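Local coordinates for periplasmic binding protein (Veillonella parvula, PDB 4N01) that probably binds a solute in the periplasm and hands it to a membrane transporter for uptake, at residues S47-D51 against G52-D56; Q71-T74 against E75-L78; I154-S157 against M158-T161; D164-T167 against N168-D171; A224-G227 against Y228-I232. All blocks are in the same frame, centred on the assembly; numbering follows the deposited sequence. Where two conformers were deposited one is given.

Contact 1 of 5, residues S47-D51 against G52-D56; sequences SETFD and GTKTD
A tight beta hairpin is formed here by Ser47-Phe50 pairing with Thr53-Asp56, reversed by a type I' turn from Phe50 to Thr53. The strand segments run antiparallel, their axes 4.7 Å apart at the closest. Two hydrogen-bonded pairs knit them: Phe50 with Thr53 next to the turn, and Glu48 with Thr55, where Thr55 N reaches Glu48 O at 2.9 Å. Between and beyond these lie the non-hydrogen-bonded pairs Thr49-Lys54 and Ser47-Asp56, whose side chains share one face of the hairpin. There Ser47 OG donates to Asp56 OD1 at 2.5 Å, a short bond that meets the carboxylate oxygen nearly along its C-O axis. With its CG opposite the backbone N (chi1 173°) and all later torsions extended, Lys54 runs beside the first strand: its CB lies 3.5 Å from Thr49 OG1 and its CE 3.6 Å from Ser47 OG. The side chain of Ser47 is also about 3 Å from a bound sodium ion. An alanine in place of Ser47 would leave Asp56 OD1 without this hydroxyl and is likely to let its carboxylate turn. On the opposite face Phe50 and Thr55 pack on helix 142-147, while Glu48 OE2 accepts from Ile154 N. Positive phi at both Asp51 and Gly52 is the signature of a type I' turn closing a beta hairpin with a two-residue loop.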
loop_
_atom_site.group_PDB
_atom_site.type_symbol
_atom_site.label_atom_id
_atom_site.label_comp_id
_atom_site.label_asym_id
_atom_site.label_seq_id
_atom_site.Cartn_x
_atom_site.Cartn_y
_atom_site.Cartn_z
ATOM N N SER A 47 -1.700 -5.986 19.957
ATOM C CA SER A 47 -2.446 -4.853 20.510
ATOM C C SER A 47 -2.760 -3.828 19.427
ATOM O O SER A 47 -1.986 -3.656 18.481
ATOM C CB SER A 47 -1.628 -4.142 21.603
ATOM O OG SER A 47 -1.380 -4.998 22.704
ATOM N N GLU A 48 -3.884 -3.131 19.577
ATOM C CA GLU A 48 -4.169 -1.951 18.760
ATOM C C GLU A 48 -4.670 -0.818 19.656
ATOM O O GLU A 48 -5.171 -1.065 20.754
ATOM C CB GLU A 48 -5.212 -2.253 17.670
ATOM C CG GLU A 48 -4.912 -3.470 16.791
ATOM C CD GLU A 48 -3.694 -3.287 15.903
ATOM O OE1 GLU A 48 -3.212 -2.140 15.738
ATOM O OE2 GLU A 48 -3.205 -4.303 15.354
ATOM N N THR A 49 -4.535 0.420 19.188
ATOM C CA THR A 49 -5.000 1.577 19.947
ATOM C C THR A 49 -5.914 2.443 19.092
ATOM O O THR A 49 -5.544 2.839 17.985
ATOM C CB THR A 49 -3.825 2.418 20.467
ATOM O OG1 THR A 49 -3.062 1.635 21.399
ATOM C CG2 THR A 49 -4.334 3.680 21.168
ATOM N N PHE A 50 -7.118 2.707 19.593
ATOM C CA PHE A 50 -8.087 3.537 18.876
ATOM C C PHE A 50 -8.623 4.607 19.817
ATOM O O PHE A 50 -9.182 4.275 20.864
ATOM C CB PHE A 50 -9.266 2.693 18.379
ATOM C CG PHE A 50 -8.865 1.502 17.548
ATOM C CD1 PHE A 50 -8.589 1.640 16.197
ATOM C CD2 PHE A 50 -8.792 0.240 18.118
ATOM C CE1 PHE A 50 -8.231 0.539 15.429
ATOM C CE2 PHE A 50 -8.440 -0.862 17.359
ATOM C CZ PHE A 50 -8.156 -0.712 16.011
ATOM N N ASP A 51 -8.468 5.875 19.437
ATOM C CA ASP A 51 -8.902 7.004 20.266
ATOM C C ASP A 51 -8.313 6.925 21.668
ATOM O O ASP A 51 -9.018 7.125 22.657
ATOM C CB ASP A 51 -10.434 7.078 20.356
ATOM C CG ASP A 51 -11.075 7.649 19.104
ATOM O OD1 ASP A 51 -10.455 7.592 18.020
ATOM O OD2 ASP A 51 -12.215 8.151 19.211
ATOM N N GLY A 52 -7.025 6.610 21.749
ATOM C CA GLY A 52 -6.335 6.556 23.025
ATOM C C GLY A 52 -6.641 5.330 23.866
ATOM O O GLY A 52 -6.054 5.146 24.934
ATOM N N THR A 53 -7.562 4.491 23.402
ATOM C CA THR A 53 -7.884 3.269 24.128
ATOM C C THR A 53 -7.120 2.088 23.542
ATOM O O THR A 53 -7.318 1.718 22.380
ATOM C CB THR A 53 -9.397 2.953 24.100
ATOM O OG1 THR A 53 -10.134 4.063 24.630
ATOM C CG2 THR A 53 -9.687 1.711 24.933
ATOM N N LYS A 54 -6.248 1.494 24.350
ATOM C CA LYS A 54 -5.461 0.346 23.909
ATOM C C LYS A 54 -6.144 -0.968 24.274
ATOM O O LYS A 54 -6.500 -1.186 25.430
ATOM C CB LYS A 54 -4.061 0.396 24.529
ATOM C CG LYS A 54 -3.230 -0.844 24.248
ATOM C CD LYS A 54 -1.834 -0.709 24.816
ATOM C CE LYS A 54 -1.019 -1.953 24.516
ATOM N NZ LYS A 54 0.400 -1.809 24.943
ATOM N N THR A 55 -6.323 -1.845 23.288
ATOM C CA THR A 55 -6.960 -3.140 23.516
ATOM C C THR A 55 -5.996 -4.289 23.186
ATOM O O THR A 55 -5.286 -4.254 22.172
ATOM C CB THR A 55 -8.253 -3.271 22.675
ATOM O OG1 THR A 55 -9.105 -2.149 22.938
ATOM C CG2 THR A 55 -9.006 -4.564 23.006
ATOM N N ASP A 56 -5.956 -5.297 24.052
ATOM C CA ASP A 56 -5.139 -6.479 23.794
ATOM C C ASP A 56 -5.990 -7.546 23.127
ATOM O O ASP A 56 -7.127 -7.783 23.533
ATOM C CB ASP A 56 -4.533 -7.022 25.088
ATOM C CG ASP A 56 -3.439 -6.127 25.634
ATOM O OD1 ASP A 56 -2.673 -5.566 24.819
ATOM O OD2 ASP A 56 -3.347 -5.967 26.870
#

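Contact 2 of 5, residues Q71-T74 against E75-L78; sequences QATT and EMML
The amide of Gln71 and the carboxylate of Glu75 meet one turn apart on helix 71-79, their planes 74° from one another. NE2 of Gln71 points edge-on, within its own amide plane, to Glu75 OE2 at 2.9 Å, yet arrives from above the carboxylate, 51° out of that plane. The methylene CG of Gln71 lies 3.8 Å from Glu75 OE2. This i to i+4 pair belongs to the beta-alpha-beta unit of strand 66-68, helix 71-79 and strand 86-90. Gln71 sets its CG opposite the backbone N (chi1 -179°) and stays extended, which holds the amide out from the helix at its own level, where the Glu75 carboxylate reaches back to it; Glu75 passes its CG 3.4 Å from Gln71 O. Both polar ends have further partners: OE1 of Gln71 accepts from Glu93 N and Glu94 N, while OE2 of Glu75 forms a salt bridge with Arg319 and accepts from Tyr97 N. The buried carboxylate is therefore likely to be held ionised by the arginine. Thr73 and Thr74 turn their hydroxyls back to Ser68, tying the start of the helix to the preceding strand. Backbone bonds from Glu75, Met76, Met77 and Leu78 run to the carbonyls four residues earlier. The selenomethionine Met76 brings its CG to 3.3 Å from Ala72 O. Alongside Thr74, Leu78 points the same way, its CD1 lying 3.7 Å from Thr74 CG2.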
loop_
_atom_site.group_PDB
_atom_site.type_symbol
_atom_site.label_atom_id
_atom_site.label_comp_id
_atom_site.label_asym_id
_atom_site.label_seq_id
_atom_site.Cartn_x
_atom_site.Cartn_y
_atom_site.Cartn_z
ATOM N N GLN A 71 -8.754 -2.606 0.418
ATOM C CA GLN A 71 -8.265 -3.472 -0.647
ATOM C C GLN A 71 -6.895 -4.072 -0.339
ATOM O O GLN A 71 -6.627 -5.233 -0.686
ATOM C CB GLN A 71 -8.222 -2.745 -1.990
ATOM C CG GLN A 71 -7.734 -3.650 -3.115
ATOM C CD GLN A 71 -7.951 -3.054 -4.487
ATOM O OE1 GLN A 71 -8.678 -2.062 -4.642
ATOM N NE2 GLN A 71 -7.313 -3.649 -5.497
ATOM N N ALA A 72 -6.032 -3.281 0.301
ATOM C CA ALA A 72 -4.677 -3.727 0.604
ATOM C C ALA A 72 -4.678 -4.946 1.529
ATOM O O ALA A 72 -3.984 -5.930 1.260
ATOM C CB ALA A 72 -3.847 -2.596 1.195
ATOM N N THR A 73 -5.465 -4.902 2.600
ATOM C CA THR A 73 -5.552 -6.062 3.480
ATOM C C THR A 73 -6.314 -7.214 2.822
ATOM O O THR A 73 -6.053 -8.380 3.113
ATOM C CB THR A 73 -6.175 -5.712 4.847
ATOM O OG1 THR A 73 -7.415 -5.031 4.638
ATOM C CG2 THR A 73 -5.227 -4.818 5.668
ATOM N N THR A 74 -7.255 -6.904 1.930
ATOM C CA THR A 74 -7.917 -7.959 1.150
ATOM C C THR A 74 -6.901 -8.738 0.320
ATOM O O THR A 74 -6.921 -9.975 0.296
ATOM C CB THR A 74 -9.006 -7.392 0.223
ATOM O OG1 THR A 74 -10.119 -6.957 1.011
ATOM C CG2 THR A 74 -9.486 -8.450 -0.782
ATOM N N GLU A 75 -6.000 -8.018 -0.346
ATOM C CA GLU A 75 -4.977 -8.677 -1.152
ATOM C C GLU A 75 -4.000 -9.474 -0.294
ATOM O O GLU A 75 -3.627 -10.588 -0.663
ATOM C CB GLU A 75 -4.288 -7.682 -2.114
ATOM C CG GLU A 75 -5.309 -7.122 -3.121
ATOM C CD GLU A 75 -4.732 -6.210 -4.201
ATOM O OE1 GLU A 75 -3.559 -5.770 -4.092
ATOM O OE2 GLU A 75 -5.472 -5.929 -5.181
HETATM N N MSE A 76 -3.627 -8.926 0.863
HETATM C CA MSE A 76 -2.744 -9.634 1.784
HETATM C C MSE A 76 -3.360 -10.956 2.188
HETATM O O MSE A 76 -2.697 -11.992 2.171
HETATM C CB MSE A 76 -2.452 -8.784 3.022
HETATM C CG MSE A 76 -1.578 -7.588 2.690
HETATM SE SE MSE A 76 -1.412 -6.394 4.214
HETATM C CE MSE A 76 -0.445 -7.578 5.400
HETATM N N MSE A 77 -4.641 -10.927 2.529
HETATM C CA MSE A 77 -5.315 -12.146 2.958
HETATM C C MSE A 77 -5.461 -13.154 1.818
HETATM O O MSE A 77 -5.255 -14.353 2.014
HETATM C CB MSE A 77 -6.670 -11.823 3.592
HETATM C CG MSE A 77 -6.538 -11.106 4.934
HETATM SE SE MSE A 77 -8.234 -11.100 5.882
HETATM C CE MSE A 77 -8.420 -13.013 6.188
ATOM N N LEU A 78 -5.796 -12.677 0.625
ATOM C CA LEU A 78 -5.941 -13.584 -0.521
ATOM C C LEU A 78 -4.598 -14.218 -0.906
ATOM O O LEU A 78 -4.537 -15.384 -1.318
ATOM C CB LEU A 78 -6.560 -12.854 -1.720
ATOM C CG LEU A 78 -8.015 -12.390 -1.534
ATOM C CD1 LEU A 78 -8.444 -11.492 -2.682
ATOM C CD2 LEU A 78 -8.974 -13.582 -1.407
#

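Contact 3 of 5, residues I154-S157 against M158-T161; sequences IPES and MLST
Two small apolar meetings join Ile154 and Pro155 to Met158 and Leu159. In one, CG2 of Ile154 touches CD2 of Leu159 at 3.8 Å, the side chains crossing at about a right angle. In the other, the ring of Pro155 lies against the selenomethionine Met158: its CG is 3.8 Å from Met158 SE and 3.9 Å from Met158 CE. Fully extended beyond CG, the Met158 chain reaches back along the proline ring and onto helix 71-79, where Ala72 and Thr73 receive it. Farther out, the chain of Glu156, bent at chi2, folds its carboxylate over Leu159, with OE2 3.6 Å from Leu159 CD1. The backbone forms a short 3-10 turn: Met158 N donates to Pro155 O and Leu159 N to Glu156 O, both at 3.0 Å. Both donors stand well above the carbonyl planes, 57° and 66° out of them, and so lie off the carbonyl lone pairs. At the polar edge a water donates to Glu156 O at 2.7 Å and also bonds Ser160 OG, itself paired with Lys162 N. Ser160 N is buried without a partner in the model. From helix 165-178 the Asp171 carboxylate accepts from Glu156 N and Ser157 N. The loop after strand 151-153 thus appears to owe its shape to 3-10 bonding, side-chain packing and a carboxylate borrowed from the following helix.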
loop_
_atom_site.group_PDB
_atom_site.type_symbol
_atom_site.label_atom_id
_atom_site.label_comp_id
_atom_site.label_asym_id
_atom_site.label_seq_id
_atom_site.Cartn_x
_atom_site.Cartn_y
_atom_site.Cartn_z
ATOM N N ILE A 154 -4.319 -4.513 12.543
ATOM C CA ILE A 154 -3.902 -3.581 11.494
ATOM C C ILE A 154 -2.418 -3.771 11.211
ATOM O O ILE A 154 -1.612 -3.783 12.149
ATOM C CB ILE A 154 -4.130 -2.121 11.938
ATOM C CG1 ILE A 154 -5.624 -1.884 12.189
ATOM C CG2 ILE A 154 -3.596 -1.141 10.886
ATOM C CD1 ILE A 154 -5.918 -0.561 12.853
ATOM N N PRO A 155 -2.054 -3.949 9.929
ATOM C CA PRO A 155 -0.630 -4.063 9.586
ATOM C C PRO A 155 0.171 -2.892 10.158
ATOM O O PRO A 155 -0.236 -1.725 10.037
ATOM C CB PRO A 155 -0.630 -4.019 8.058
ATOM C CG PRO A 155 -1.974 -4.633 7.672
ATOM C CD PRO A 155 -2.932 -4.139 8.758
ATOM N N GLU A 156 1.292 -3.201 10.799
ATOM C CA GLU A 156 2.174 -2.150 11.294
ATOM C C GLU A 156 2.641 -1.236 10.176
ATOM O O GLU A 156 2.954 -0.068 10.420
ATOM C CB GLU A 156 3.383 -2.751 12.012
ATOM C CG GLU A 156 3.030 -3.458 13.321
ATOM C CD GLU A 156 2.567 -2.497 14.405
ATOM O OE1 GLU A 156 3.125 -1.378 14.491
ATOM O OE2 GLU A 156 1.643 -2.862 15.169
ATOM N N SER A 157 2.691 -1.757 8.953
ATOM C CA SER A 157 3.206 -0.967 7.828
ATOM C C SER A 157 2.256 0.181 7.490
ATOM O O SER A 157 2.602 1.110 6.755
ATOM C CB SER A 157 3.477 -1.855 6.601
ATOM O OG SER A 157 2.304 -2.555 6.202
HETATM N N MSE A 158 1.051 0.106 8.036
HETATM C CA MSE A 158 0.035 1.123 7.811
HETATM C C MSE A 158 -0.138 2.061 9.002
HETATM O O MSE A 158 -1.021 2.914 8.989
HETATM C CB MSE A 158 -1.308 0.449 7.509
HETATM C CG MSE A 158 -1.282 -0.449 6.287
HETATM SE SE MSE A 158 -3.011 -1.323 6.095
HETATM C CE MSE A 158 -2.471 -2.350 4.556
ATOM N N LEU A 159 0.711 1.919 10.017
ATOM C CA LEU A 159 0.524 2.644 11.279
ATOM C C LEU A 159 1.437 3.843 11.514
ATOM O O LEU A 159 1.154 4.676 12.382
ATOM C CB LEU A 159 0.653 1.694 12.476
ATOM C CG LEU A 159 -0.537 0.757 12.653
ATOM C CD1 LEU A 159 -0.368 -0.103 13.904
ATOM C CD2 LEU A 159 -1.805 1.585 12.742
ATOM N N SER A 160 2.538 3.938 10.776
ATOM C CA SER A 160 3.476 5.029 11.038
ATOM C C SER A 160 4.434 5.289 9.889
ATOM O O SER A 160 4.533 4.492 8.951
ATOM C CB SER A 160 4.295 4.751 12.300
ATOM O OG SER A 160 5.454 3.994 11.986
ATOM N N THR A 161 5.149 6.405 9.986
ATOM C CA THR A 161 6.131 6.773 8.972
ATOM C C THR A 161 7.448 6.017 9.126
ATOM O O THR A 161 8.390 6.243 8.370
ATOM C CB THR A 161 6.404 8.279 8.977
ATOM O OG1 THR A 161 6.693 8.693 10.315
ATOM C CG2 THR A 161 5.183 9.035 8.491
HETATM O O HOH W 1 4.765 1.282 11.842
#

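Contact 4 of 5, residues D164-T167 against N168-D171; sequences DLET and NFSD
This is a helix N-terminus, the start of helix 165-178, where a capping box precedes an i to i+4 packing of Leu165 on Phe169. The box joins Asp164 and Thr167 reciprocally: Thr167 N donates to Asp164 OD1 at 3.1 Å, and Asp164 N donates to Thr167 OG1 at 3.0 Å. Asp164 O then takes Asn168 N, opening the regular helical bonds that Phe169, Ser170 and Asp171 continue. The Phe169 ring is laid over the first turn. CG of Leu165 makes a CH-pi contact 4.0 Å from the ring centroid, 25° off the normal, and Leu165 O stands over the same face near the rim. Leu165 can sit there because its CG lies opposite the backbone N (chi1 -177°), which sends both methyls along the helix to the far end of the ring; CD2 is 3.7 Å from Phe169 CZ. Glu166 comes to the ring's edge, its carboxylate plane turned 86° from the ring, and OE2 continues to a salt bridge with Arg193 of helix 182-203, whose Val189 and Gln192 also pack on Phe169. Asn168 OD1 accepts from Gly317 N. One water donates twice to Glu166, reaching its backbone O at 2.8 Å and its OE1 at 2.5 Å.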
loop_
_atom_site.group_PDB
_atom_site.type_symbol
_atom_site.label_atom_id
_atom_site.label_comp_id
_atom_site.label_asym_id
_atom_site.label_seq_id
_atom_site.Cartn_x
_atom_site.Cartn_y
_atom_site.Cartn_z
ATOM N N ASP A 164 8.614 0.274 6.478
ATOM C CA ASP A 164 9.355 -0.018 5.250
ATOM C C ASP A 164 8.995 -1.410 4.730
ATOM O O ASP A 164 8.033 -2.027 5.213
ATOM C CB ASP A 164 10.871 0.168 5.451
ATOM C CG ASP A 164 11.458 -0.753 6.520
ATOM O OD1 ASP A 164 10.870 -1.815 6.800
ATOM O OD2 ASP A 164 12.530 -0.408 7.076
ATOM N N LEU A 165 9.744 -1.910 3.754
ATOM C CA LEU A 165 9.394 -3.205 3.161
ATOM C C LEU A 165 9.494 -4.333 4.182
ATOM O O LEU A 165 8.669 -5.244 4.189
ATOM C CB LEU A 165 10.275 -3.516 1.950
ATOM C CG LEU A 165 9.921 -4.822 1.226
ATOM C CD1 LEU A 165 8.484 -4.811 0.694
ATOM C CD2 LEU A 165 10.918 -5.118 0.097
ATOM N N GLU A 166 10.497 -4.266 5.059
ATOM C CA GLU A 166 10.633 -5.280 6.122
ATOM C C GLU A 166 9.427 -5.281 7.066
ATOM O O GLU A 166 9.019 -6.334 7.550
ATOM C CB GLU A 166 11.930 -5.080 6.926
ATOM C CG GLU A 166 13.206 -5.447 6.172
ATOM C CD GLU A 166 13.287 -6.934 5.826
ATOM O OE1 GLU A 166 12.717 -7.780 6.568
ATOM O OE2 GLU A 166 13.924 -7.267 4.802
ATOM N N THR A 167 8.863 -4.105 7.338
ATOM C CA THR A 167 7.641 -4.033 8.151
ATOM C C THR A 167 6.492 -4.793 7.482
ATOM O O THR A 167 5.743 -5.518 8.138
ATOM C CB THR A 167 7.195 -2.572 8.347
ATOM O OG1 THR A 167 8.335 -1.772 8.678
ATOM C CG2 THR A 167 6.134 -2.482 9.460
ATOM N N ASN A 168 6.350 -4.608 6.176
ATOM C CA ASN A 168 5.342 -5.309 5.372
ATOM C C ASN A 168 5.569 -6.824 5.405
ATOM O O ASN A 168 4.611 -7.604 5.491
ATOM C CB ASN A 168 5.419 -4.768 3.930
ATOM C CG ASN A 168 4.161 -5.043 3.091
ATOM O OD1 ASN A 168 3.825 -4.254 2.195
ATOM N ND2 ASN A 168 3.491 -6.161 3.344
ATOM N N PHE A 169 6.832 -7.249 5.348
ATOM C CA PHE A 169 7.151 -8.679 5.434
ATOM C C PHE A 169 6.723 -9.228 6.795
ATOM O O PHE A 169 6.106 -10.286 6.870
ATOM C CB PHE A 169 8.651 -8.928 5.235
ATOM C CG PHE A 169 9.123 -8.763 3.811
ATOM C CD1 PHE A 169 8.221 -8.718 2.753
ATOM C CD2 PHE A 169 10.485 -8.666 3.533
ATOM C CE1 PHE A 169 8.668 -8.581 1.442
ATOM C CE2 PHE A 169 10.940 -8.530 2.229
ATOM C CZ PHE A 169 10.030 -8.490 1.178
ATOM N N SER A 170 7.052 -8.495 7.856
ATOM C CA SER A 170 6.698 -8.914 9.207
ATOM C C SER A 170 5.187 -8.994 9.380
ATOM O O SER A 170 4.688 -9.910 10.018
ATOM C CB SER A 170 7.314 -7.988 10.259
ATOM O OG SER A 170 8.730 -8.073 10.238
ATOM N N ASP A 171 4.466 -8.034 8.801
ATOM C CA ASP A 171 2.996 -8.020 8.849
ATOM C C ASP A 171 2.415 -9.255 8.174
ATOM O O ASP A 171 1.446 -9.850 8.668
ATOM C CB ASP A 171 2.417 -6.788 8.152
ATOM C CG ASP A 171 2.630 -5.501 8.934
ATOM O OD1 ASP A 171 2.777 -5.543 10.185
ATOM O OD2 ASP A 171 2.634 -4.432 8.281
HETATM O O HOH W 2 10.844 -8.405 8.176
#

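Contact 5 of 5, residues A224-G227 against Y228-I232; sequences AFEG and YTTNI
Two hydrogen bonds join the loop Ala224-Gly227 to the first turn of helix 228-234. Thr230 OG1 donates to Phe225 O at 2.7 Å, from 54° above the carbonyl plane. Asn231 N reaches Gly227 O at 2.9 Å in the first i to i+4 bond of the helix. The hydroxyl of Thr230, set beside the backbone N and opposite the carbonyl carbon (chi1 -70°), looks back to the loop; it is also bonded to Asn240 ND2. A valine at Thr230 would probably leave Phe225 O and the Asn240 amide each without this hydroxyl, loosening the loop from the helix. For the backbone, Gly227, the N-cap, has a positive phi of 98°, and a side chain there would be jammed against the preceding carbonyl oxygen. Packing is modest, with Ala224 CB 4.2 Å from Thr229 CG2; CG2 of Ile232 stands over one face of the Tyr228 ring, offset toward its rim, 3.6 Å above the plane. Outside, the Glu226 carboxylate accepts from Ser243 OG and Gly244 N, and Asn231 ND2 bonds Ala163 O. The contact is chiefly polar: loop carbonyls are answered by donors of the helix start, an arrangement likely to fix the step from strand 221-224 into helix 228-234.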
loop_
_atom_site.group_PDB
_atom_site.type_symbol
_atom_site.label_atom_id
_atom_site.label_comp_id
_atom_site.label_asym_id
_atom_site.label_seq_id
_atom_site.Cartn_x
_atom_site.Cartn_y
_atom_site.Cartn_z
ATOM N N ALA A 224 4.209 12.328 -1.687
ATOM C CA ALA A 224 4.653 11.505 -0.565
ATOM C C ALA A 224 5.911 12.100 0.065
ATOM O O ALA A 224 6.806 12.595 -0.639
ATOM C CB ALA A 224 4.907 10.065 -1.023
ATOM N N PHE A 225 5.986 12.059 1.392
ATOM C CA PHE A 225 7.138 12.623 2.101
ATOM C C PHE A 225 7.967 11.543 2.781
ATOM O O PHE A 225 9.054 11.197 2.314
ATOM C CB PHE A 225 6.700 13.713 3.106
ATOM C CG PHE A 225 6.243 14.999 2.441
ATOM C CD1 PHE A 225 7.102 16.091 2.333
ATOM C CD2 PHE A 225 4.958 15.113 1.922
ATOM C CE1 PHE A 225 6.679 17.289 1.723
ATOM C CE2 PHE A 225 4.535 16.296 1.307
ATOM C CZ PHE A 225 5.401 17.379 1.202
ATOM N N GLU A 226 7.456 11.010 3.882
ATOM C CA GLU A 226 8.210 10.016 4.642
ATOM C C GLU A 226 7.442 8.707 4.719
ATOM O O GLU A 226 6.262 8.652 4.382
ATOM C CB GLU A 226 8.512 10.526 6.066
ATOM C CG GLU A 226 9.311 11.846 6.122
ATOM C CD GLU A 226 10.685 11.786 5.452
ATOM O OE1 GLU A 226 11.178 10.674 5.146
ATOM O OE2 GLU A 226 11.294 12.866 5.236
ATOM N N GLY A 227 8.112 7.642 5.146
ATOM C CA GLY A 227 7.418 6.391 5.368
ATOM C C GLY A 227 7.524 5.408 4.221
ATOM O O GLY A 227 8.474 5.432 3.437
ATOM N N TYR A 228 6.520 4.551 4.114
ATOM C CA TYR A 228 6.606 3.375 3.262
ATOM C C TYR A 228 7.047 3.653 1.823
ATOM O O TYR A 228 7.992 3.026 1.321
ATOM C CB TYR A 228 5.271 2.624 3.281
ATOM C CG TYR A 228 5.355 1.260 2.666
ATOM C CD1 TYR A 228 5.794 0.176 3.412
ATOM C CD2 TYR A 228 5.003 1.056 1.338
ATOM C CE1 TYR A 228 5.871 -1.086 2.857
ATOM C CE2 TYR A 228 5.070 -0.205 0.771
ATOM C CZ TYR A 228 5.503 -1.267 1.539
ATOM O OH TYR A 228 5.581 -2.520 0.983
ATOM N N THR A 229 6.376 4.583 1.147
ATOM C CA THR A 229 6.657 4.823 -0.266
ATOM C C THR A 229 8.109 5.263 -0.453
ATOM O O THR A 229 8.811 4.795 -1.357
ATOM C CB THR A 229 5.721 5.899 -0.850
ATOM O OG1 THR A 229 4.363 5.433 -0.799
ATOM C CG2 THR A 229 6.096 6.204 -2.302
ATOM N N THR A 230 8.566 6.154 0.415
ATOM C CA THR A 230 9.943 6.623 0.357
ATOM C C THR A 230 10.918 5.481 0.604
ATOM O O THR A 230 11.907 5.320 -0.116
ATOM C CB THR A 230 10.153 7.712 1.412
ATOM O OG1 THR A 230 9.428 8.879 1.007
ATOM C CG2 THR A 230 11.632 8.049 1.558
ATOM N N ASN A 231 10.637 4.678 1.624
ATOM C CA ASN A 231 11.552 3.608 2.000
ATOM C C ASN A 231 11.683 2.480 0.982
ATOM O O ASN A 231 12.772 1.948 0.795
ATOM C CB ASN A 231 11.180 3.065 3.374
ATOM C CG ASN A 231 11.466 4.061 4.457
ATOM O OD1 ASN A 231 12.409 4.855 4.338
ATOM N ND2 ASN A 231 10.657 4.057 5.512
ATOM N N ILE A 232 10.593 2.119 0.310
ATOM C CA ILE A 232 10.679 1.047 -0.682
ATOM C C ILE A 232 11.383 1.533 -1.958
ATOM O O ILE A 232 12.138 0.790 -2.583
ATOM C CB ILE A 232 9.303 0.425 -1.001
ATOM C CG1 ILE A 232 8.343 1.476 -1.569
ATOM C CG2 ILE A 232 8.720 -0.188 0.262
ATOM C CD1 ILE A 232 7.627 1.047 -2.806
#

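Contacts 1 to 5 follow in series. Contact 1, the peripheral hairpin, has its centre about 23 Å from the chain centre and touches contact 3; the centres of contacts 2 to 5 lie about 10 to 11 Å from the chain centre. Contact 3, leading out of the five-stranded parallel sheet, two of whose strands flank contact 2's helix in the chain, touches all four others. Contact 4 begins helix 165-178 and meets contact 5, beside the four-stranded parallel sheet; their centres are 13 Å apart. Contacts 1 and 5 stand farthest apart, centres 25 Å from each other. The series thus passes from one lobe to the other, consistent with the two-lobed architecture of periplasmic binding proteins.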